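Local coordinates for sugar isomerase (Sinorhizobium meliloti, PDB 3QC0), which binds a zinc ion in a xylose isomerase-like TIM barrel and probably interconverts sugar isomers, though its substrate is not established, at residues 12-18 against 255-260; 20-24 against 50-54; 66-70 against 81-85; 220-224 against 266-271. All coordinates share one frame; numbering follows the deposited sequence.

In the fold
All four contacts belong to one eight-stranded parallel barrel. Interaction 1 joins the loop after strand 7-10 to the loop after strand 245-247, so it ties the first unit of the barrel to the last. Interactions 2 and 3 come in series, both within the loop that interaction 1 closes. Interaction 4 crosses interaction 1 in chain order and touches it, Trp255 packing against Met221 and Thr266; their centres lie about 14 Å apart. Interaction 2 also touches interaction 1, at Ala23. Interaction 3 stands about 31 Å from interaction 4, centre to centre. Interactions 1 and 4 thus lie where the barrel closes, interaction 1 nearest the zinc, while 2 joins two outer helices and 3 a helix to strand 60-68.

Interaction 1: 12-18 against 255-260; sequences ATIREQC and WWKRPA
The carbonyl O of Ala12 is gripped by two N-H groups. One is the backbone N of Arg15, and the other is the indole of Trp256, with NE1 2.8 Å from Ala12 O. The indole bond is bent, at 133°, and the oxygen lies 30° out of the ring plane. This is the seam where the TIM barrel closes: residues 12-18 follow its first strand, and residues 255-260 follow its last. Thr13 O lies at the edge of the same indole, near its plane. Arg15 lies over one face of the ring. Its CG is placed between the backbone N and the carbonyl carbon (chi1 62°), which sets the chain across the indole. Arg15 CD is 3.8 Å from the centroid of the six-membered ring, a CH-pi contact. Arg15 NH1 turns to Glu16 OE2 in a salt bridge of 2.8 Å. Glu16 CG packs on Trp256 CB. An alanine in place of Trp256 would probably leave Ala12 O without its indole donor and Arg15 without the face it lies on. Gln17 makes the second polar link. Its NE2 gives a nearly straight bond to Arg258 O, 2.8 Å, in the amide plane, and a weak one to Trp255 O. The zinc ligand Glu248 lies close to Ala12, with side chains about 5 Å apart, so the seam borders the metal site. At the start of helix 260-274, Ala260 CB fits against Ile14 CG2, Gln17 CB and Cys18 SG, with the sulfur 3.5 Å away.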
loop_
_atom_site.group_PDB
_atom_site.type_symbol
_atom_site.label_atom_id
_atom_site.label_comp_id
_atom_site.label_asym_id
_atom_site.label_seq_id
_atom_site.Cartn_x
_atom_site.Cartn_y
_atom_site.Cartn_z
ATOM N N ALA A 12 -10.743 16.546 -10.821
ATOM C CA ALA A 12 -10.734 15.161 -11.287
ATOM C C ALA A 12 -12.071 14.487 -11.010
ATOM O O ALA A 12 -12.480 13.582 -11.727
ATOM C CB ALA A 12 -9.619 14.365 -10.608
ATOM N N THR A 13 -12.744 14.925 -9.966
ATOM C CA THR A 13 -14.011 14.326 -9.542
ATOM C C THR A 13 -15.077 14.340 -10.635
ATOM O O THR A 13 -15.892 13.411 -10.722
ATOM C CB THR A 13 -14.509 15.017 -8.267
ATOM O OG1 THR A 13 -13.534 14.785 -7.248
ATOM C CG2 THR A 13 -15.860 14.472 -7.752
ATOM N N ILE A 14 -15.022 15.363 -11.491
ATOM C CA ILE A 14 -15.987 15.474 -12.613
ATOM C C ILE A 14 -15.238 15.673 -13.928
ATOM O O ILE A 14 -15.680 16.415 -14.848
ATOM C CB ILE A 14 -17.069 16.596 -12.345
ATOM C CG1 ILE A 14 -16.423 17.914 -11.935
ATOM C CG2 ILE A 14 -18.101 16.114 -11.281
ATOM C CD1 ILE A 14 -17.428 19.122 -11.882
ATOM N N ARG A 15 -14.104 14.992 -14.061
ATOM C CA ARG A 15 -13.210 15.218 -15.180
ATOM C C ARG A 15 -13.748 14.691 -16.505
ATOM O O ARG A 15 -13.357 15.203 -17.547
ATOM C CB ARG A 15 -11.819 14.600 -14.924
ATOM C CG ARG A 15 -11.853 13.093 -14.754
ATOM C CD ARG A 15 -11.302 12.331 -15.910
ATOM N NE ARG A 15 -9.910 12.652 -16.163
ATOM C CZ ARG A 15 -9.225 12.191 -17.211
ATOM N NH1 ARG A 15 -9.803 11.370 -18.092
ATOM N NH2 ARG A 15 -7.951 12.545 -17.386
ATOM N N GLU A 16 -14.612 13.679 -16.472
ATOM C CA GLU A 16 -15.135 13.112 -17.721
ATOM C C GLU A 16 -16.262 13.999 -18.253
ATOM O O GLU A 16 -16.468 14.083 -19.475
ATOM C CB GLU A 16 -15.626 11.670 -17.543
ATOM C CG GLU A 16 -14.494 10.638 -17.351
ATOM C CD GLU A 16 -13.605 10.481 -18.586
ATOM O OE1 GLU A 16 -14.117 10.517 -19.732
ATOM O OE2 GLU A 16 -12.394 10.292 -18.433
ATOM N N GLN A 17 -16.934 14.686 -17.331
ATOM C CA GLN A 17 -18.160 15.437 -17.634
ATOM C C GLN A 17 -17.919 16.882 -17.999
ATOM O O GLN A 17 -18.700 17.462 -18.749
ATOM C CB GLN A 17 -19.085 15.417 -16.421
ATOM C CG GLN A 17 -19.477 14.002 -15.967
ATOM C CD GLN A 17 -18.637 13.461 -14.804
ATOM O OE1 GLN A 17 -17.388 13.548 -14.816
ATOM N NE2 GLN A 17 -19.318 12.917 -13.796
ATOM N N CYS A 18 -16.855 17.473 -17.469
ATOM C CA CYS A 18 -16.673 18.907 -17.481
ATOM C C CYS A 18 -15.254 19.310 -17.734
ATOM O O CYS A 18 -14.342 18.791 -17.088
ATOM C CB CYS A 18 -17.094 19.553 -16.154
ATOM S SG CYS A 18 -18.765 19.225 -15.601
ATOM N N TRP A 255 -18.986 7.411 -10.547
ATOM C CA TRP A 255 -19.213 8.866 -10.491
ATOM C C TRP A 255 -18.848 9.587 -11.776
ATOM O O TRP A 255 -19.520 10.576 -12.129
ATOM C CB TRP A 255 -18.520 9.494 -9.277
ATOM C CG TRP A 255 -18.999 8.838 -8.045
ATOM C CD1 TRP A 255 -18.330 7.892 -7.284
ATOM C CD2 TRP A 255 -20.274 9.004 -7.437
ATOM N NE1 TRP A 255 -19.126 7.483 -6.264
ATOM C CE2 TRP A 255 -20.330 8.122 -6.329
ATOM C CE3 TRP A 255 -21.398 9.779 -7.742
ATOM C CZ2 TRP A 255 -21.431 8.045 -5.494
ATOM C CZ3 TRP A 255 -22.488 9.700 -6.917
ATOM C CH2 TRP A 255 -22.506 8.850 -5.806
ATOM N N TRP A 256 -17.885 9.078 -12.526
ATOM C CA TRP A 256 -17.534 9.703 -13.804
ATOM C C TRP A 256 -18.595 9.452 -14.882
ATOM O O TRP A 256 -18.529 10.090 -15.921
ATOM C CB TRP A 256 -16.180 9.229 -14.348
ATOM C CG TRP A 256 -14.991 9.822 -13.627
ATOM C CD1 TRP A 256 -15.006 10.809 -12.692
ATOM C CD2 TRP A 256 -13.623 9.458 -13.809
ATOM N NE1 TRP A 256 -13.716 11.094 -12.280
ATOM C CE2 TRP A 256 -12.850 10.277 -12.950
ATOM C CE3 TRP A 256 -12.972 8.532 -14.606
ATOM C CZ2 TRP A 256 -11.468 10.178 -12.869
ATOM C CZ3 TRP A 256 -11.604 8.431 -14.536
ATOM C CH2 TRP A 256 -10.859 9.270 -13.672
ATOM N N LYS A 257 -19.501 8.509 -14.630
ATOM C CA LYS A 257 -20.564 8.158 -15.588
ATOM C C LYS A 257 -21.889 8.825 -15.229
ATOM O O LYS A 257 -22.914 8.602 -15.910
ATOM C CB LYS A 257 -20.737 6.637 -15.645
ATOM C CG LYS A 257 -19.608 5.903 -16.359
ATOM C CD LYS A 257 -19.847 4.392 -16.400
ATOM C CE LYS A 257 -18.924 3.716 -17.414
ATOM N NZ LYS A 257 -19.045 2.234 -17.400
ATOM N N ARG A 258 -21.896 9.646 -14.180
ATOM C CA ARG A 258 -23.115 10.291 -13.705
ATOM C C ARG A 258 -23.125 11.799 -13.999
ATOM O O ARG A 258 -22.076 12.393 -14.210
ATOM C CB ARG A 258 -23.281 10.015 -12.213
ATOM C CG ARG A 258 -23.579 8.529 -11.970
ATOM C CD ARG A 258 -23.368 8.069 -10.576
ATOM N NE ARG A 258 -24.397 8.510 -9.654
ATOM C CZ ARG A 258 -24.714 7.882 -8.526
ATOM N NH1 ARG A 258 -24.074 6.782 -8.158
ATOM N NH2 ARG A 258 -25.674 8.362 -7.749
ATOM N N PRO A 259 -24.322 12.431 -14.062
ATOM C CA PRO A 259 -24.316 13.869 -14.367
ATOM C C PRO A 259 -23.533 14.662 -13.311
ATOM O O PRO A 259 -23.687 14.421 -12.102
ATOM C CB PRO A 259 -25.825 14.251 -14.382
ATOM C CG PRO A 259 -26.538 12.946 -14.526
ATOM C CD PRO A 259 -25.681 11.936 -13.791
ATOM N N ALA A 260 -22.694 15.575 -13.783
ATOM C CA ALA A 260 -21.812 16.340 -12.894
ATOM C C ALA A 260 -22.608 17.013 -11.793
ATOM O O ALA A 260 -22.196 17.084 -10.666
ATOM C CB ALA A 260 -20.990 17.365 -13.671
#

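Interaction 2: 20-24 against 50-54; sequences FAEAV and AGRIV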
loop_
_atom_site.group_PDB
_atom_site.type_symbol
_atom_site.label_atom_id
_atom_site.label_comp_id
_atom_site.label_asym_id
_atom_site.label_seq_id
_atom_site.Cartn_x
_atom_site.Cartn_y
_atom_site.Cartn_z
ATOM N N PHE A 20 -12.806 22.905 -17.552
ATOM C CA PHE A 20 -12.591 23.835 -16.434
ATOM C C PHE A 20 -13.743 24.809 -16.181
ATOM O O PHE A 20 -14.194 24.978 -15.053
ATOM C CB PHE A 20 -11.285 24.630 -16.686
ATOM C CG PHE A 20 -10.895 25.548 -15.566
ATOM C CD1 PHE A 20 -11.384 26.827 -15.473
ATOM C CD2 PHE A 20 -9.944 25.141 -14.620
ATOM C CE1 PHE A 20 -11.013 27.658 -14.431
ATOM C CE2 PHE A 20 -9.582 25.946 -13.587
ATOM C CZ PHE A 20 -10.070 27.244 -13.491
ATOM N N ALA A 21 -14.215 25.509 -17.231
ATOM C CA ALA A 21 -15.249 26.488 -17.028
ATOM C C ALA A 21 -16.567 25.911 -16.539
ATOM O O ALA A 21 -17.202 26.494 -15.648
ATOM C CB ALA A 21 -15.496 27.253 -18.340
ATOM N N GLU A 22 -16.968 24.777 -17.120
ATOM C CA GLU A 22 -18.219 24.133 -16.706
ATOM C C GLU A 22 -18.105 23.578 -15.297
ATOM O O GLU A 22 -19.041 23.662 -14.515
ATOM C CB GLU A 22 -18.628 23.001 -17.636
ATOM C CG GLU A 22 -20.107 22.598 -17.364
ATOM C CD GLU A 22 -20.529 21.330 -18.048
ATOM O OE1 GLU A 22 -19.840 20.896 -19.007
ATOM O OE2 GLU A 22 -21.559 20.770 -17.613
ATOM N N ALA A 23 -16.948 22.998 -14.982
ATOM C CA ALA A 23 -16.714 22.503 -13.633
ATOM C C ALA A 23 -16.854 23.635 -12.621
ATOM O O ALA A 23 -17.510 23.509 -11.612
ATOM C CB ALA A 23 -15.332 21.853 -13.537
ATOM N N VAL A 24 -16.265 24.781 -12.913
ATOM C CA VAL A 24 -16.384 25.910 -12.006
ATOM C C VAL A 24 -17.857 26.348 -11.868
ATOM O O VAL A 24 -18.325 26.628 -10.769
ATOM C CB VAL A 24 -15.502 27.095 -12.480
ATOM C CG1 VAL A 24 -15.895 28.375 -11.741
ATOM C CG2 VAL A 24 -13.993 26.737 -12.280
ATOM N N ALA A 50 -8.155 30.756 -17.402
ATOM C CA ALA A 50 -8.390 30.126 -16.132
ATOM C C ALA A 50 -8.202 31.118 -14.991
ATOM O O ALA A 50 -8.983 31.152 -14.081
ATOM C CB ALA A 50 -7.452 28.861 -15.952
ATOM N N GLY A 51 -7.136 31.909 -15.009
ATOM C CA GLY A 51 -6.911 32.877 -13.926
ATOM C C GLY A 51 -7.959 33.996 -13.910
ATOM O O GLY A 51 -8.329 34.504 -12.850
ATOM N N ARG A 52 -8.440 34.385 -15.085
ATOM C CA ARG A 52 -9.507 35.390 -15.144
ATOM C C ARG A 52 -10.765 34.875 -14.437
ATOM O O ARG A 52 -11.354 35.595 -13.619
ATOM C CB ARG A 52 -9.816 35.753 -16.585
ATOM C CG ARG A 52 -10.846 36.898 -16.698
ATOM C CD ARG A 52 -11.496 36.985 -18.089
ATOM N NE ARG A 52 -12.397 35.864 -18.381
ATOM C CZ ARG A 52 -13.598 35.670 -17.827
ATOM N NH1 ARG A 52 -14.088 36.520 -16.926
ATOM N NH2 ARG A 52 -14.315 34.608 -18.171
ATOM N N ILE A 53 -11.147 33.621 -14.730
ATOM C CA ILE A 53 -12.294 32.973 -14.080
ATOM C C ILE A 53 -12.071 32.879 -12.581
ATOM O O ILE A 53 -12.944 33.189 -11.781
ATOM C CB ILE A 53 -12.555 31.568 -14.653
ATOM C CG1 ILE A 53 -13.019 31.667 -16.106
ATOM C CG2 ILE A 53 -13.557 30.779 -13.770
ATOM C CD1 ILE A 53 -13.068 30.357 -16.868
ATOM N N VAL A 54 -10.876 32.431 -12.182
ATOM C CA VAL A 54 -10.565 32.405 -10.763
ATOM C C VAL A 54 -10.740 33.762 -10.069
ATOM O O VAL A 54 -11.383 33.855 -9.022
ATOM C CB VAL A 54 -9.117 31.855 -10.531
ATOM C CG1 VAL A 54 -8.658 32.116 -9.108
ATOM C CG2 VAL A 54 -9.090 30.368 -10.929
#
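Phe20 CG stands anti to the backbone N (chi1 -176°), which sends the ring across to the helix of Ala50. Ile53 has CG2 anti to its own N and CG1 on the N side (chi1 -67°), which points CG2 at Val24 and the edge of the Phe20 ring, and CD1 at Ala21. The side chains of Phe20 and Ile53 pass alongside one another, pointing opposite ways. The ring is met on several sides. Ala50 CB sits over one face, 4.2 Å from the ring centroid, in a CH-pi contact. It stands off the ring centre, and its closest ring atom is Phe20 CZ at 3.9 Å. Val24 CG2, one turn on in the same helix as Phe20, lies over the opposite face. Ile53 CG2 and Val54 CG2 come at the edge, near the ring plane. The two helices, 20-29 and 47-57, lie side by side in the outer layer of the TIM barrel. Their segments run nearly parallel, 14° apart, with axes 11.0 Å from each other. No hydrogen bond crosses, so the contact is apolar. Ile45 of helix 39-45 touches Phe20, Ala21, Ala50 and Ile53. On the barrel side, Phe20 and Val24 touch Ile35 of strand 34-36. A serine at Phe20 would probably open a gap between the helices and leave Ala50 CB and Val24 CG2 without the ring that separates them. Val24 adds its other branch, with CG1 3.9 Å from Ile53 CG2. Nearer the solvent, Ala21 CB meets Ile53 CD1 at 4.2 Å.

Interaction 3: 66-70 against 81-85; sequences RGGFF and AIDDN
Strand 66-68 and helix segment 81-85 run roughly antiparallel, at 147°, with their axes 7.8 Å apart; the CA atoms come nearest at Gly67 with Asn85 and at Phe70 with Ala81. The helix carries Asn85 to the end of the strand, where its amide pairs with both polar atoms of the Gly68 backbone. Gly68 N donates to Asn85 OD1 at 2.7 Å. Asn85 ND2 gives its own N-H to Gly68 O at 2.9 Å, almost straight, in the carbonyl plane and on a lone pair. The same ND2 donates to Ala81 O, one turn back in the helix, from above that carbonyl plane. Three bonds thus hold the amide and fix its flip, which suits its buried place. Gly67 leaves room for it: a side chain there would run into Asn85 OD1. At the backbone angles of Gly68 a CB would press on the carbonyl O of Gly67. The Phe70 ring lies nearly parallel to the Asn85 amide, 13° apart, with CE1 3.5 Å from Asn85 ND2. Phe70 CG is anti to the carbonyl carbon (chi1 -62°), which folds the ring back over Gly68 O. Ile82 CG1 meets the edge of that ring. Ala81 CB packs close against Phe69 O. The contact lies inside the beta-alpha-beta unit of strand 60-68, helix 75-94 and strand 100-103. Gly67 and Phe69 bond through their backbones to Val103 of that next strand, while helix 114-135 covers Phe70 with Ile125 and both Ile82 and Asn85 with Val128.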
loop_
_atom_site.group_PDB
_atom_site.type_symbol
_atom_site.label_atom_id
_atom_site.label_comp_id
_atom_site.label_asym_id
_atom_site.label_seq_id
_atom_site.Cartn_x
_atom_site.Cartn_y
_atom_site.Cartn_z
ATOM N N ARG A 66 -0.539 18.616 -11.138
ATOM C CA ARG A 66 0.452 18.387 -10.090
ATOM C C ARG A 66 1.829 18.563 -10.684
ATOM O O ARG A 66 2.040 18.427 -11.892
ATOM C CB ARG A 66 0.328 16.952 -9.482
ATOM C CG ARG A 66 0.635 15.775 -10.410
ATOM C CD ARG A 66 -0.417 15.481 -11.385
ATOM N NE ARG A 66 -0.368 14.114 -11.927
ATOM C CZ ARG A 66 -0.167 13.738 -13.170
ATOM N NH1 ARG A 66 -0.019 14.598 -14.195
ATOM N NH2 ARG A 66 -0.186 12.417 -13.405
ATOM N N GLY A 67 2.796 18.808 -9.805
ATOM C CA GLY A 67 4.199 18.663 -10.132
ATOM C C GLY A 67 4.693 17.309 -9.626
ATOM O O GLY A 67 3.890 16.414 -9.325
ATOM N N GLY A 68 6.002 17.182 -9.586
ATOM C CA GLY A 68 6.688 15.973 -9.153
ATOM C C GLY A 68 7.389 15.279 -10.295
ATOM O O GLY A 68 8.006 15.892 -11.142
ATOM N N PHE A 69 7.244 13.951 -10.311
ATOM C CA PHE A 69 7.846 13.083 -11.316
ATOM C C PHE A 69 9.314 13.345 -11.518
ATOM O O PHE A 69 9.791 13.550 -12.626
ATOM C CB PHE A 69 6.997 13.150 -12.608
ATOM C CG PHE A 69 5.600 12.711 -12.354
ATOM C CD1 PHE A 69 5.323 11.369 -12.209
ATOM C CD2 PHE A 69 4.580 13.635 -12.174
ATOM C CE1 PHE A 69 4.015 10.925 -11.889
ATOM C CE2 PHE A 69 3.297 13.201 -11.854
ATOM C CZ PHE A 69 3.028 11.862 -11.710
ATOM N N PHE A 70 10.054 13.266 -10.399
ATOM C CA PHE A 70 11.470 13.601 -10.401
ATOM C C PHE A 70 12.463 12.540 -10.880
ATOM O O PHE A 70 13.411 12.873 -11.579
ATOM C CB PHE A 70 11.892 14.075 -8.999
ATOM C CG PHE A 70 11.190 15.320 -8.554
ATOM C CD1 PHE A 70 11.563 16.543 -9.081
ATOM C CD2 PHE A 70 10.224 15.291 -7.565
ATOM C CE1 PHE A 70 10.945 17.682 -8.672
ATOM C CE2 PHE A 70 9.616 16.448 -7.139
ATOM C CZ PHE A 70 9.985 17.649 -7.714
ATOM N N ALA A 81 12.516 17.222 -15.706
ATOM C CA ALA A 81 11.448 17.139 -14.720
ATOM C C ALA A 81 11.458 18.347 -13.782
ATOM O O ALA A 81 10.414 18.953 -13.520
ATOM C CB ALA A 81 11.530 15.825 -13.922
ATOM N N ILE A 82 12.635 18.704 -13.283
ATOM C CA ILE A 82 12.759 19.867 -12.389
ATOM C C ILE A 82 12.238 21.113 -13.091
ATOM O O ILE A 82 11.479 21.901 -12.512
ATOM C CB ILE A 82 14.186 20.001 -11.913
ATOM C CG1 ILE A 82 14.549 18.889 -10.915
ATOM C CG2 ILE A 82 14.422 21.392 -11.274
ATOM C CD1 ILE A 82 16.047 18.625 -10.773
ATOM N N ASP A 83 12.638 21.301 -14.345
ATOM C CA ASP A 83 12.224 22.476 -15.078
ATOM C C ASP A 83 10.722 22.501 -15.295
ATOM O O ASP A 83 10.114 23.581 -15.183
ATOM C CB ASP A 83 13.076 22.656 -16.355
ATOM C CG ASP A 83 13.469 24.099 -16.592
ATOM O OD1 ASP A 83 13.864 24.819 -15.629
ATOM O OD2 ASP A 83 13.373 24.530 -17.763
ATOM N N ASP A 84 10.092 21.342 -15.613
ATOM C CA ASP A 84 8.625 21.262 -15.647
ATOM C C ASP A 84 7.977 21.709 -14.363
ATOM O O ASP A 84 6.950 22.383 -14.389
ATOM C CB ASP A 84 8.098 19.846 -16.004
ATOM C CG ASP A 84 6.563 19.753 -15.988
ATOM O OD1 ASP A 84 5.946 20.466 -16.845
ATOM O OD2 ASP A 84 5.985 19.060 -15.085
ATOM N N ASN A 85 8.573 21.345 -13.215
ATOM C CA ASN A 85 8.034 21.758 -11.953
ATOM C C ASN A 85 8.088 23.282 -11.785
ATOM O O ASN A 85 7.207 23.848 -11.151
ATOM C CB ASN A 85 8.787 21.087 -10.793
ATOM C CG ASN A 85 8.287 19.674 -10.499
ATOM O OD1 ASN A 85 7.421 19.521 -9.638
ATOM N ND2 ASN A 85 8.814 18.655 -11.205
#

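Interaction 4: 220-224 against 266-271; sequences GMMGD and TCVERY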
loop_
_atom_site.group_PDB
_atom_site.type_symbol
_atom_site.label_atom_id
_atom_site.label_comp_id
_atom_site.label_asym_id
_atom_site.label_seq_id
_atom_site.Cartn_x
_atom_site.Cartn_y
_atom_site.Cartn_z
ATOM N N GLY A 220 -13.828 5.839 -3.726
ATOM C CA GLY A 220 -15.214 5.941 -3.282
ATOM C C GLY A 220 -15.641 7.349 -2.965
ATOM O O GLY A 220 -14.819 8.208 -2.596
HETATM N N MSE A 221 -16.940 7.606 -3.150
HETATM C CA MSE A 221 -17.567 8.748 -2.559
HETATM C C MSE A 221 -17.504 8.592 -1.038
HETATM O O MSE A 221 -17.705 7.496 -0.493
HETATM C CB MSE A 221 -19.025 8.797 -3.028
HETATM C CG MSE A 221 -19.870 9.912 -2.469
HETATM SE SE MSE A 221 -19.309 11.710 -2.860
HETATM C CE MSE A 221 -19.762 11.564 -4.788
HETATM N N MSE A 222 -17.268 9.686 -0.359
HETATM C CA MSE A 222 -17.189 9.687 1.097
HETATM C C MSE A 222 -18.421 9.047 1.701
HETATM O O MSE A 222 -19.536 9.449 1.402
HETATM C CB MSE A 222 -17.093 11.099 1.647
HETATM C CG MSE A 222 -15.846 11.835 1.339
HETATM SE SE MSE A 222 -15.797 12.698 -0.415
HETATM C CE MSE A 222 -17.311 13.844 -0.323
ATOM N N GLY A 223 -18.227 8.078 2.582
ATOM C CA GLY A 223 -19.308 7.334 3.217
ATOM C C GLY A 223 -19.678 6.021 2.558
ATOM O O GLY A 223 -20.422 5.225 3.152
ATOM N N ASP A 224 -19.210 5.787 1.340
ATOM C CA ASP A 224 -19.476 4.536 0.652
ATOM C C ASP A 224 -18.428 3.495 1.020
ATOM O O ASP A 224 -18.602 2.298 0.714
ATOM C CB ASP A 224 -19.487 4.715 -0.876
ATOM C CG ASP A 224 -20.785 5.346 -1.415
ATOM O OD1 ASP A 224 -21.740 5.536 -0.622
ATOM O OD2 ASP A 224 -20.838 5.551 -2.651
ATOM N N THR A 266 -24.051 15.239 -4.495
ATOM C CA THR A 266 -23.743 14.114 -3.595
ATOM C C THR A 266 -22.498 14.461 -2.780
ATOM O O THR A 266 -22.489 14.215 -1.564
ATOM C CB THR A 266 -23.576 12.808 -4.385
ATOM O OG1 THR A 266 -24.771 12.580 -5.184
ATOM C CG2 THR A 266 -23.273 11.598 -3.469
ATOM N N CYS A 267 -21.472 15.070 -3.391
ATOM C CA CYS A 267 -20.318 15.514 -2.593
ATOM C C CYS A 267 -20.736 16.434 -1.473
ATOM O O CYS A 267 -20.239 16.321 -0.383
ATOM C CB CYS A 267 -19.216 16.224 -3.387
ATOM S SG CYS A 267 -18.458 15.272 -4.659
ATOM N N VAL A 268 -21.631 17.385 -1.721
ATOM C CA VAL A 268 -22.032 18.285 -0.642
ATOM C C VAL A 268 -22.785 17.540 0.476
ATOM O O VAL A 268 -22.555 17.791 1.652
ATOM C CB VAL A 268 -22.922 19.448 -1.170
ATOM C CG1 VAL A 268 -23.580 20.198 -0.008
ATOM C CG2 VAL A 268 -22.099 20.385 -2.056
ATOM N N GLU A 269 -23.685 16.627 0.097
ATOM C CA GLU A 269 -24.454 15.858 1.070
ATOM C C GLU A 269 -23.511 15.009 1.919
ATOM O O GLU A 269 -23.625 14.972 3.157
ATOM C CB GLU A 269 -25.469 14.955 0.365
ATOM C CG GLU A 269 -26.327 14.131 1.273
ATOM C CD GLU A 269 -27.283 14.943 2.136
ATOM O OE1 GLU A 269 -27.607 16.048 1.770
ATOM O OE2 GLU A 269 -27.729 14.443 3.171
ATOM N N ARG A 270 -22.589 14.327 1.250
ATOM C CA ARG A 270 -21.688 13.395 1.969
ATOM C C ARG A 270 -20.675 14.161 2.800
ATOM O O ARG A 270 -20.299 13.728 3.874
ATOM C CB ARG A 270 -20.986 12.466 1.016
ATOM C CG ARG A 270 -21.888 11.451 0.288
ATOM C CD ARG A 270 -22.811 10.645 1.200
ATOM N NE ARG A 270 -23.543 9.635 0.425
ATOM C CZ ARG A 270 -23.068 8.445 0.077
ATOM N NH1 ARG A 270 -21.830 8.078 0.423
ATOM N NH2 ARG A 270 -23.829 7.611 -0.635
ATOM N N TYR A 271 -20.228 15.309 2.307
ATOM C CA TYR A 271 -19.429 16.225 3.109
ATOM C C TYR A 271 -20.138 16.637 4.393
ATOM O O TYR A 271 -19.548 16.648 5.484
ATOM C CB TYR A 271 -19.120 17.484 2.279
ATOM C CG TYR A 271 -18.488 18.590 3.078
ATOM C CD1 TYR A 271 -17.205 18.441 3.631
ATOM C CD2 TYR A 271 -19.146 19.804 3.257
ATOM C CE1 TYR A 271 -16.614 19.477 4.360
ATOM C CE2 TYR A 271 -18.569 20.850 3.974
ATOM C CZ TYR A 271 -17.314 20.696 4.509
ATOM O OH TYR A 271 -16.799 21.759 5.210
#
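Met221, a selenomethionine, lays CG over one face of the Arg270 guanidinium and against Arg270 CG, 3.7 Å away. It opens a type II beta turn, Met221 to Asp224, in the loop after strand 200-205 of the TIM barrel. This turn packs on helix 260-274, the last of the barrel. Met221 CG is anti to the backbone N (chi1 178°), and the chain then bends twice. Its CE ends between Thr266 CG2, at 3.8 Å, and Cys267 SG. Met222, also a selenomethionine, bends likewise and sets CE against Cys267 O. Its own carbonyl O takes a bond from Arg270 NH1 at 2.8 Å, the donor standing above the carbonyl plane. Gly223 sits at a positive phi, where a CB would press on the carbonyl O of Met222 and crowd Arg270 NH1. Its N bonds to Asp207. Asp224 closes the turn by giving its N to Met221 O, and its carboxylate forms an end-on salt bridge with Arg270. The carboxylate and guanidinium planes stand 70° apart. Both terminal nitrogens meet one oxygen, OD1, from the same face of the carboxylate. The guanidinium joins the turn to the helix by three bonds, all near its plane. Arg270 NH2 reaches Asp224 OD1 at 2.9 Å on the syn side, and Arg270 NH1 reaches that oxygen at 2.7 Å from above the carboxylate plane.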